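Local coordinates for hypothetical protein AF1432 (Archaeoglobus fulgidus, PDB 1YNB) that probably hydrolyses 2'-deoxyribonucleoside 5'-monophosphates to the deoxynucleoside and phosphate, as a metal-dependent, homodimeric member of the HD-domain hydrolases, at residues Thr23-Trp28 with Glu37-His42; Leu31-Pro36 with Val133-Gln138; Ala68-Phe73 with Asp115-Val120; Ala123-Leu128 with Val149-Asp154. All blocks are in the same frame, centred on the assembly; numbering follows the deposited sequence.

Contacts 1 and 3 are buried, contact 4 is partly so, and contact 2 lies at the surface, with its centre about 17 Å from that of the chain. Contacts 2, 3 and 4 all use helix 117-135, at its end, its beginning and its middle in turn, while contact 1 joins a loop to the start of helix 39-56. Their chemistry follows their place: contact 1 is strongly polar and includes a histidine of the probable metal site, contact 3 packs mainly methyl on methyl, and contacts 2 and 4 add a few polar groups to aliphatic packing. Contact 1 touches contact 2 through Glu37 and Tyr135, and contact 4 through His42 and Glu127.

Contact 1 of 4, residues Thr23-Trp28 with Glu37-His42; sequences TPRSGW and ESVAEH
The guanidinium of Arg25 lies flat on the imidazole of His42, with centres 3.4 Å apart and planes within 3° of parallel, CZ resting over the middle of the ring. Bends at chi2 and chi3 fold the arginine back over the histidine and turn the edge of its guanidinium to Glu37. There NE gives a nearly straight hydrogen bond to OE1 of Glu37 at 2.9 Å, part of a salt bridge; OE1 lies in the guanidinium plane, but NE meets it from above the plane of the carboxylate. Arginine suits this place because its flat cation can stack by a face and still use an edge N-H. The same OE1 takes the indole N-H of Trp28, NE1 to OE1 2.7 Å, on its anti lone pair. A water donates to this oxygen as well and accepts from Arg25 NH2, so three donors grip one buried carboxylate oxygen and fix its rotation. The other oxygen, OE2, pairs with Lys21 of the second subunit. His42 is the first histidine of what is probably the H...HD...D metal site of the HD-domain fold, though no metal is bound here; its ND1 bonds to Glu127. A single beta bridge between Pro24 and Ser38 joins the backbones: Arg25 N donates to Glu37 O at 3.0 Å, and Val39 N to Thr23 O at 2.8 Å. Beside it, CG2 of Thr23 and CG2 of Val39 pack at 3.6 Å. Ser38 and Glu41 close a capping box at the start of helix 39-56, while Ser38 OG also bonds to Glu41 of the second subunit.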
# COMPACT_ATOMS: atom_id res chain seq x y z
N THR A 23 -2.02 9.43 12.15
CA THR A 23 -1.69 10.85 12.27
C THR A 23 -1.40 11.37 10.85
O THR A 23 -0.41 11.01 10.22
CB THR A 23 -0.41 11.05 13.14
OG1 THR A 23 -0.62 10.52 14.46
CG2 THR A 23 -0.07 12.51 13.25
N PRO A 24 -2.28 12.24 10.32
CA PRO A 24 -1.97 12.72 8.97
C PRO A 24 -0.76 13.64 8.89
O PRO A 24 -0.43 14.32 9.87
CB PRO A 24 -3.26 13.47 8.56
CG PRO A 24 -3.77 13.96 9.83
CD PRO A 24 -3.53 12.82 10.84
N ARG A 25 -0.10 13.63 7.73
CA ARG A 25 0.97 14.58 7.45
C ARG A 25 0.08 15.82 7.14
O ARG A 25 -0.50 15.93 6.07
CB ARG A 25 1.76 14.09 6.25
CG ARG A 25 2.77 12.97 6.74
CD ARG A 25 4.09 13.68 7.21
NE ARG A 25 4.83 14.12 6.05
CZ ARG A 25 5.96 14.84 6.13
NH1 ARG A 25 6.41 15.16 7.34
NH2 ARG A 25 6.62 15.23 5.06
N SER A 26 0.02 16.72 8.12
CA SER A 26 -0.91 17.87 8.08
C SER A 26 -0.82 18.95 7.05
O SER A 26 -1.86 19.58 6.76
CB SER A 26 -0.94 18.54 9.47
OG SER A 26 0.34 19.10 9.75
N GLY A 27 0.39 19.21 6.56
CA GLY A 27 0.62 20.24 5.56
C GLY A 27 -0.20 20.05 4.31
O GLY A 27 -0.57 21.03 3.63
N TRP A 28 -0.49 18.79 3.98
CA TRP A 28 -1.30 18.52 2.80
C TRP A 28 -2.79 18.83 2.89
O TRP A 28 -3.42 19.04 1.86
CB TRP A 28 -1.23 17.06 2.41
CG TRP A 28 0.19 16.52 2.29
CD1 TRP A 28 0.74 15.54 3.07
CD2 TRP A 28 1.20 16.92 1.35
NE1 TRP A 28 2.05 15.30 2.67
CE2 TRP A 28 2.35 16.14 1.62
CE3 TRP A 28 1.25 17.87 0.32
CZ2 TRP A 28 3.52 16.28 0.89
CZ3 TRP A 28 2.42 18.02 -0.41
CH2 TRP A 28 3.55 17.22 -0.12
N GLU A 37 -1.00 11.07 3.02
CA GLU A 37 -0.10 10.09 3.67
C GLU A 37 -0.13 10.33 5.19
O GLU A 37 -0.40 11.45 5.68
CB GLU A 37 1.33 10.31 3.15
CG GLU A 37 1.74 11.78 3.06
CD GLU A 37 3.21 12.03 3.45
OE1 GLU A 37 3.58 13.21 3.59
OE2 GLU A 37 3.97 11.02 3.57
N SER A 38 0.19 9.29 5.96
CA SER A 38 0.23 9.38 7.42
C SER A 38 1.71 9.65 7.79
O SER A 38 2.61 9.50 6.94
CB SER A 38 -0.23 8.05 8.08
OG SER A 38 0.66 7.00 7.74
N VAL A 39 1.95 10.07 9.02
CA VAL A 39 3.34 10.31 9.45
C VAL A 39 4.12 8.97 9.31
O VAL A 39 5.26 8.95 8.84
CB VAL A 39 3.34 10.80 10.89
CG1 VAL A 39 4.82 10.87 11.42
CG2 VAL A 39 2.72 12.20 10.93
N ALA A 40 3.50 7.87 9.73
CA ALA A 40 4.08 6.53 9.53
C ALA A 40 4.56 6.28 8.07
O ALA A 40 5.67 5.76 7.85
CB ALA A 40 3.03 5.44 9.92
N GLU A 41 3.72 6.61 7.07
CA GLU A 41 4.12 6.42 5.68
C GLU A 41 5.30 7.32 5.27
O GLU A 41 6.18 6.91 4.51
CB GLU A 41 2.90 6.65 4.77
CG GLU A 41 1.88 5.49 4.94
CD GLU A 41 0.52 5.80 4.33
OE1 GLU A 41 0.16 7.00 4.24
OE2 GLU A 41 -0.20 4.84 3.99
N HIS A 42 5.29 8.58 5.75
CA HIS A 42 6.41 9.50 5.49
C HIS A 42 7.74 8.86 6.06
O HIS A 42 8.74 8.81 5.37
CB HIS A 42 6.16 10.85 6.18
CG HIS A 42 7.37 11.72 6.30
ND1 HIS A 42 8.08 12.16 5.21
CD2 HIS A 42 8.00 12.22 7.40
CE1 HIS A 42 9.10 12.90 5.62
NE2 HIS A 42 9.07 12.95 6.94
O HOH W 1 5.95 13.84 2.60

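Contact 2 of 4, residues Leu31-Pro36 with Val133-Gln138; sequences LGIRLP and VEYSQQ
Tyr135 meets Ile33 and Pro36 across this contact, and it is the first residue of 133-138 to touch the loop 31-36. With CG anti to the carbonyl carbon (chi1 -77°), its ring extends from the helix toward the loop. Ile33 covers one face: CD1 makes a CH-pi contact 4.1 Å from the ring centroid, 26° off the normal, and approaches CD2 to 3.7 Å, while CG2 lies above the rim near CZ. A branched aliphatic chain suits this place because two of its methyls can spread over one aromatic face. At the far end OH comes within 3.4 Å of Pro36 CA, and hydrogen-bonds to the backbone N of Glu37, just beyond the loop. A water in the ring plane links the hydroxyl, 2.7 Å from OH, to Leu35 O. Tyrosine thus joins an apolar face to a polar tip. Further along, Gln138 is a looser neighbour, its OE1 4.2 Å from Ile33 CG2, and it also packs on Gly32 of the third subunit. The ring of Trp28 meets Tyr135 edge-to-face, so the end of helix 117-135 is joined to the loop that leads into helix 39-56.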
# COMPACT_ATOMS: atom_id res chain seq x y z
N LEU A 31 -4.27 21.86 1.24
CA LEU A 31 -4.28 21.83 -0.21
C LEU A 31 -5.50 21.09 -0.72
O LEU A 31 -5.67 20.95 -1.93
CB LEU A 31 -3.04 21.14 -0.77
CG LEU A 31 -1.78 21.97 -0.95
CD1 LEU A 31 -1.39 22.56 0.37
CD2 LEU A 31 -0.65 21.09 -1.53
N GLY A 32 -6.30 20.57 0.20
CA GLY A 32 -7.52 19.85 -0.15
C GLY A 32 -7.36 18.36 -0.41
O GLY A 32 -8.30 17.69 -0.82
N ILE A 33 -6.17 17.84 -0.15
CA ILE A 33 -5.90 16.40 -0.31
C ILE A 33 -6.58 15.72 0.85
O ILE A 33 -6.21 15.88 2.00
CB ILE A 33 -4.38 16.12 -0.31
CG1 ILE A 33 -3.76 16.77 -1.54
CG2 ILE A 33 -4.13 14.61 -0.34
CD1 ILE A 33 -2.26 17.04 -1.44
N ARG A 34 -7.63 14.96 0.56
CA ARG A 34 -8.43 14.36 1.62
C ARG A 34 -7.92 13.23 2.48
O ARG A 34 -8.26 13.15 3.66
CB ARG A 34 -9.79 13.94 1.05
CG ARG A 34 -10.62 15.15 0.71
CD ARG A 34 -11.07 15.83 2.02
NE ARG A 34 -12.46 15.48 2.35
CZ ARG A 34 -13.03 15.66 3.55
NH1 ARG A 34 -12.33 16.15 4.57
NH2 ARG A 34 -14.32 15.42 3.71
N LEU A 35 -7.19 12.32 1.91
CA LEU A 35 -6.68 11.21 2.74
C LEU A 35 -5.22 11.25 2.41
O LEU A 35 -4.74 10.49 1.56
CB LEU A 35 -7.24 9.88 2.25
CG LEU A 35 -8.74 9.78 2.52
CD1 LEU A 35 -9.33 8.59 1.74
CD2 LEU A 35 -8.95 9.61 4.00
N PRO A 36 -4.50 12.19 3.03
CA PRO A 36 -3.08 12.27 2.71
C PRO A 36 -2.27 11.17 3.39
O PRO A 36 -2.76 10.48 4.26
CB PRO A 36 -2.71 13.64 3.27
CG PRO A 36 -3.53 13.70 4.48
CD PRO A 36 -4.89 13.18 4.05
N VAL A 133 5.98 16.03 -5.67
CA VAL A 133 5.91 15.75 -7.10
C VAL A 133 4.76 14.79 -7.36
O VAL A 133 4.03 14.98 -8.34
CB VAL A 133 7.22 15.14 -7.61
CG1 VAL A 133 7.07 14.56 -9.02
CG2 VAL A 133 8.29 16.24 -7.67
N GLU A 134 4.60 13.78 -6.50
CA GLU A 134 3.51 12.79 -6.70
C GLU A 134 2.14 13.45 -6.53
O GLU A 134 1.22 13.20 -7.32
CB GLU A 134 3.67 11.63 -5.70
CG GLU A 134 4.89 10.81 -6.08
CD GLU A 134 5.57 10.08 -4.90
OE1 GLU A 134 6.60 9.42 -5.18
OE2 GLU A 134 5.08 10.15 -3.75
N TYR A 135 1.99 14.29 -5.51
CA TYR A 135 0.70 14.94 -5.30
C TYR A 135 0.39 16.05 -6.30
O TYR A 135 -0.79 16.42 -6.48
CB TYR A 135 0.61 15.52 -3.88
CG TYR A 135 0.33 14.51 -2.77
CD1 TYR A 135 -0.40 13.33 -3.02
CD2 TYR A 135 0.69 14.77 -1.46
CE1 TYR A 135 -0.76 12.46 -1.98
CE2 TYR A 135 0.34 13.92 -0.40
CZ TYR A 135 -0.39 12.77 -0.66
OH TYR A 135 -0.75 11.91 0.33
N SER A 136 1.42 16.58 -6.95
CA SER A 136 1.24 17.67 -7.92
C SER A 136 0.36 17.24 -9.09
O SER A 136 -0.27 18.09 -9.73
CB SER A 136 2.59 18.19 -8.45
OG SER A 136 3.18 17.29 -9.38
N GLN A 137 0.27 15.93 -9.30
CA GLN A 137 -0.57 15.39 -10.38
C GLN A 137 -2.07 15.53 -10.04
O GLN A 137 -2.92 15.44 -10.95
CB GLN A 137 -0.23 13.91 -10.61
CG GLN A 137 1.30 13.62 -10.54
CD GLN A 137 2.12 14.39 -11.56
OE1 GLN A 137 3.09 15.08 -11.20
NE2 GLN A 137 1.77 14.27 -12.84
N GLN A 138 -2.39 15.76 -8.76
CA GLN A 138 -3.77 15.95 -8.24
C GLN A 138 -4.03 17.41 -7.99
O GLN A 138 -5.10 17.94 -8.33
CB GLN A 138 -3.97 15.30 -6.89
CG GLN A 138 -4.22 13.83 -6.85
CD GLN A 138 -4.05 13.29 -5.41
OE1 GLN A 138 -4.74 13.73 -4.45
NE2 GLN A 138 -3.13 12.36 -5.24
O HOH W 2 -2.61 10.10 -0.39

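Contact 3 of 4, residues Ala68-Phe73 with Asp115-Val120; sequences ATAALF and DVEVYV
Val120 on helix 117-135 packs against Ala70 and Ala71 of helix 61-73, its CB directed toward that helix. From CB the side chain divides into two methyls that straddle neighbouring parts of the alanine pair. CG1, anti to the backbone N (chi1 179°), lies over Ala71, 3.8 Å from its CA and 4.3 Å from its CB. CG2 turns to Ala70, touching its CB at 3.5 Å, and also comes within 3.8 Å of the backbone N of Ala71. The methyl of Ala70 is shared, since CG2 of Val116 also reaches Ala70 CB at 3.6 Å. Val116 is the N-cap residue and Val120 stands one turn further on, its N hydrogen-bonded to Val116 O, so the two valines present methyls to the same alanine. Glu117, between them in sequence, points its CB away, yet the bent chain brings OE2 back to 4.1 Å from Ala70 CB, a marginal contact. The small alanines let the backbones approach closely, 5.1 Å between the CA atoms of Ala71 and Val120, and the beta-branched valines supply short methyl branches that pack over the alanines. Phe113, from a loop, also touches Ala70, while Ala47 brings helix 39-56 against Ala71. Val120 in addition contacts His74, a residue of the putative metal site. Close helix packing of this kind, with alanines where the two helices meet, belongs to the all-helical core of the HD-domain fold, in which helices 39-56, 61-73 and 117-135 carry the residues of the H...HD...D pattern or lead directly into them.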
# COMPACT_ATOMS: atom_id res chain seq x y z
N ALA A 68 18.70 4.49 8.37
CA ALA A 68 17.29 4.14 8.14
C ALA A 68 16.56 4.06 9.47
O ALA A 68 15.47 4.62 9.62
CB ALA A 68 17.20 2.83 7.40
N THR A 69 17.17 3.41 10.46
CA THR A 69 16.53 3.30 11.76
C THR A 69 16.32 4.63 12.41
O THR A 69 15.27 4.91 12.99
CB THR A 69 17.37 2.37 12.70
OG1 THR A 69 17.58 1.13 12.05
CG2 THR A 69 16.66 2.14 13.99
N ALA A 70 17.33 5.50 12.32
CA ALA A 70 17.21 6.80 12.92
C ALA A 70 16.07 7.58 12.26
O ALA A 70 15.38 8.36 12.92
CB ALA A 70 18.54 7.58 12.73
N ALA A 71 15.89 7.38 10.97
CA ALA A 71 14.80 8.06 10.25
C ALA A 71 13.45 7.56 10.78
O ALA A 71 12.49 8.34 10.88
CB ALA A 71 14.90 7.77 8.75
N LEU A 72 13.36 6.28 11.13
CA LEU A 72 12.09 5.76 11.66
C LEU A 72 11.70 6.42 12.97
O LEU A 72 10.51 6.62 13.24
CB LEU A 72 12.17 4.26 11.88
CG LEU A 72 12.27 3.40 10.65
CD1 LEU A 72 12.58 1.94 11.08
CD2 LEU A 72 10.93 3.46 9.88
N PHE A 73 12.69 6.74 13.81
CA PHE A 73 12.44 7.39 15.09
C PHE A 73 12.35 8.91 15.03
O PHE A 73 12.06 9.57 16.03
CB PHE A 73 13.55 7.01 16.09
CG PHE A 73 13.43 5.63 16.64
CD1 PHE A 73 12.66 5.39 17.79
CD2 PHE A 73 13.98 4.55 15.97
CE1 PHE A 73 12.45 4.07 18.25
CE2 PHE A 73 13.79 3.23 16.42
CZ PHE A 73 13.01 2.99 17.56
N ASP A 115 25.53 10.60 14.53
CA ASP A 115 26.37 10.39 13.36
C ASP A 115 25.64 10.22 12.04
O ASP A 115 26.28 10.17 10.99
CB ASP A 115 27.28 9.18 13.56
CG ASP A 115 26.52 7.93 13.89
OD1 ASP A 115 25.49 8.05 14.58
OD2 ASP A 115 26.94 6.82 13.47
N VAL A 116 24.31 10.08 12.08
CA VAL A 116 23.55 9.91 10.84
C VAL A 116 22.46 10.97 10.75
O VAL A 116 21.60 10.91 9.87
CB VAL A 116 22.87 8.50 10.76
CG1 VAL A 116 23.90 7.40 10.60
CG2 VAL A 116 22.01 8.25 11.98
N GLU A 117 22.48 11.94 11.66
CA GLU A 117 21.44 12.95 11.60
C GLU A 117 21.41 13.69 10.28
O GLU A 117 20.35 14.17 9.88
CB GLU A 117 21.55 13.93 12.78
CG GLU A 117 21.06 13.30 14.09
CD GLU A 117 19.81 12.39 13.88
OE1 GLU A 117 18.70 12.89 13.57
OE2 GLU A 117 19.94 11.16 14.02
N VAL A 118 22.54 13.80 9.60
CA VAL A 118 22.49 14.51 8.33
C VAL A 118 21.75 13.69 7.28
O VAL A 118 21.04 14.26 6.46
CB VAL A 118 23.88 14.91 7.80
CG1 VAL A 118 23.76 15.50 6.43
CG2 VAL A 118 24.48 15.97 8.71
N TYR A 119 21.91 12.37 7.29
CA TYR A 119 21.19 11.56 6.31
C TYR A 119 19.69 11.58 6.63
O TYR A 119 18.86 11.55 5.73
CB TYR A 119 21.69 10.11 6.29
CG TYR A 119 23.13 9.99 5.85
CD1 TYR A 119 23.53 10.44 4.58
CD2 TYR A 119 24.11 9.51 6.72
CE1 TYR A 119 24.87 10.42 4.20
CE2 TYR A 119 25.46 9.48 6.34
CZ TYR A 119 25.83 9.94 5.08
OH TYR A 119 27.15 9.98 4.71
N VAL A 120 19.36 11.61 7.92
CA VAL A 120 17.96 11.64 8.33
C VAL A 120 17.34 12.95 7.89
O VAL A 120 16.23 12.97 7.34
CB VAL A 120 17.83 11.49 9.87
CG1 VAL A 120 16.34 11.54 10.29
CG2 VAL A 120 18.42 10.13 10.30

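Contact 4 of 4, residues Ala123-Leu128 with Val149-Asp154; sequences ADKLEL and VELKTD
Lys125 reaches out from helix 117-135 along the loop 149-154, while Leu126, the next residue, crosses Leu151 of that loop at about a right angle. A chi1 of -62° sets CG of the lysine beside its backbone N, and the chain runs on extended to NZ. Its base is apolar: CB lies 3.9 Å from CG1 of Val149 and 3.9 Å from CD2 of Leu151, against two neighbouring aliphatic side chains of the loop. Further out, CD of Lys125 passes 3.3 Å from O of Glu150, and the ammonium is directed at that same oxygen. The NZ to Glu150 O distance, 2.5 Å, is shorter than a normal N-H...O bond, so the modelled position of NZ is doubtful. Leu151 divides its methyls between the two helix residues, CD2 going to Lys125 and CD1 to Leu126, where it meets CD2 at 4.0 Å. Tyr160 of helix 154-166 packs on Leu126, Val149 and Leu151 alike, placing this patch between two helices. Asp124, beside Lys125 in sequence, belongs to the probable HD-type metal site. A lysine suits a partly exposed position like this, since its methylenes join the apolar patch while its ammonium can turn to a loop carbonyl; if the doubtful bond holds, the positive charge would polarise that carbonyl, and the irregular loop would gain a polar tie to the helix without any carboxylate partner across the contact.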
# COMPACT_ATOMS: atom_id res chain seq x y z
N ALA A 123 16.94 13.01 4.14
CA ALA A 123 15.90 12.03 3.73
C ALA A 123 14.49 12.54 3.99
O ALA A 123 13.58 12.28 3.19
CB ALA A 123 16.14 10.67 4.46
N ASP A 124 14.30 13.23 5.12
CA ASP A 124 13.02 13.82 5.54
C ASP A 124 12.60 14.80 4.44
O ASP A 124 11.48 14.73 3.91
CB ASP A 124 13.24 14.58 6.87
CG ASP A 124 12.01 15.36 7.32
OD1 ASP A 124 12.19 16.38 8.02
OD2 ASP A 124 10.86 14.96 7.02
N LYS A 125 13.50 15.70 4.08
CA LYS A 125 13.20 16.69 3.02
C LYS A 125 13.05 16.08 1.62
O LYS A 125 12.22 16.52 0.81
CB LYS A 125 14.31 17.75 2.98
CG LYS A 125 14.42 18.53 4.26
CD LYS A 125 15.54 19.56 4.07
CE LYS A 125 16.21 19.94 5.37
NZ LYS A 125 17.56 20.51 5.00
N LEU A 126 13.87 15.10 1.28
CA LEU A 126 13.74 14.48 -0.02
C LEU A 126 12.42 13.71 -0.11
O LEU A 126 11.81 13.68 -1.19
CB LEU A 126 14.86 13.46 -0.30
CG LEU A 126 16.02 13.82 -1.23
CD1 LEU A 126 16.79 12.52 -1.54
CD2 LEU A 126 15.53 14.47 -2.55
N GLU A 127 12.03 13.04 0.98
CA GLU A 127 10.77 12.28 0.97
C GLU A 127 9.62 13.26 0.65
O GLU A 127 8.69 12.97 -0.18
CB GLU A 127 10.54 11.61 2.32
CG GLU A 127 9.56 10.40 2.27
CD GLU A 127 8.09 10.79 2.03
OE1 GLU A 127 7.60 11.77 2.65
OE2 GLU A 127 7.42 10.08 1.23
N LEU A 128 9.65 14.40 1.33
CA LEU A 128 8.64 15.45 1.11
C LEU A 128 8.64 15.91 -0.34
O LEU A 128 7.57 16.05 -0.96
CB LEU A 128 8.91 16.65 2.03
CG LEU A 128 8.06 17.91 1.81
CD1 LEU A 128 6.58 17.66 2.16
CD2 LEU A 128 8.59 18.95 2.73
N VAL A 149 14.37 23.29 -2.06
CA VAL A 149 14.68 22.40 -0.96
C VAL A 149 16.16 22.51 -0.69
O VAL A 149 16.97 22.38 -1.60
CB VAL A 149 14.32 20.95 -1.29
CG1 VAL A 149 14.82 20.01 -0.18
CG2 VAL A 149 12.82 20.83 -1.41
N GLU A 150 16.49 22.74 0.58
CA GLU A 150 17.88 22.87 1.00
C GLU A 150 18.37 21.54 1.54
O GLU A 150 18.05 21.16 2.65
CB GLU A 150 17.99 23.93 2.10
CG GLU A 150 17.33 25.27 1.81
CD GLU A 150 17.97 26.02 0.65
OE1 GLU A 150 17.93 27.28 0.66
OE2 GLU A 150 18.51 25.37 -0.27
N LEU A 151 19.15 20.82 0.74
CA LEU A 151 19.69 19.53 1.14
C LEU A 151 21.14 19.78 1.48
O LEU A 151 21.73 20.73 0.97
CB LEU A 151 19.57 18.53 -0.00
CG LEU A 151 18.10 18.24 -0.38
CD1 LEU A 151 18.03 17.54 -1.72
CD2 LEU A 151 17.43 17.42 0.72
N LYS A 152 21.73 18.93 2.32
CA LYS A 152 23.12 19.09 2.73
C LYS A 152 24.08 18.15 2.02
O LYS A 152 25.20 18.57 1.70
CB LYS A 152 23.26 18.86 4.24
CG LYS A 152 22.40 19.72 5.16
CD LYS A 152 22.58 19.22 6.60
CE LYS A 152 21.41 19.57 7.53
NZ LYS A 152 21.35 18.68 8.75
N THR A 153 23.67 16.91 1.77
CA THR A 153 24.57 15.95 1.13
C THR A 153 24.57 15.95 -0.39
O THR A 153 23.57 16.27 -1.02
CB THR A 153 24.33 14.51 1.61
OG1 THR A 153 23.11 13.99 1.04
CG2 THR A 153 24.22 14.48 3.12
N ASP A 154 25.71 15.61 -0.98
CA ASP A 154 25.81 15.57 -2.42
C ASP A 154 24.92 14.48 -2.99
O ASP A 154 24.43 14.60 -4.11
CB ASP A 154 27.25 15.30 -2.88
CG ASP A 154 28.18 16.51 -2.69
OD1 ASP A 154 27.70 17.64 -2.44
OD2 ASP A 154 29.40 16.29 -2.82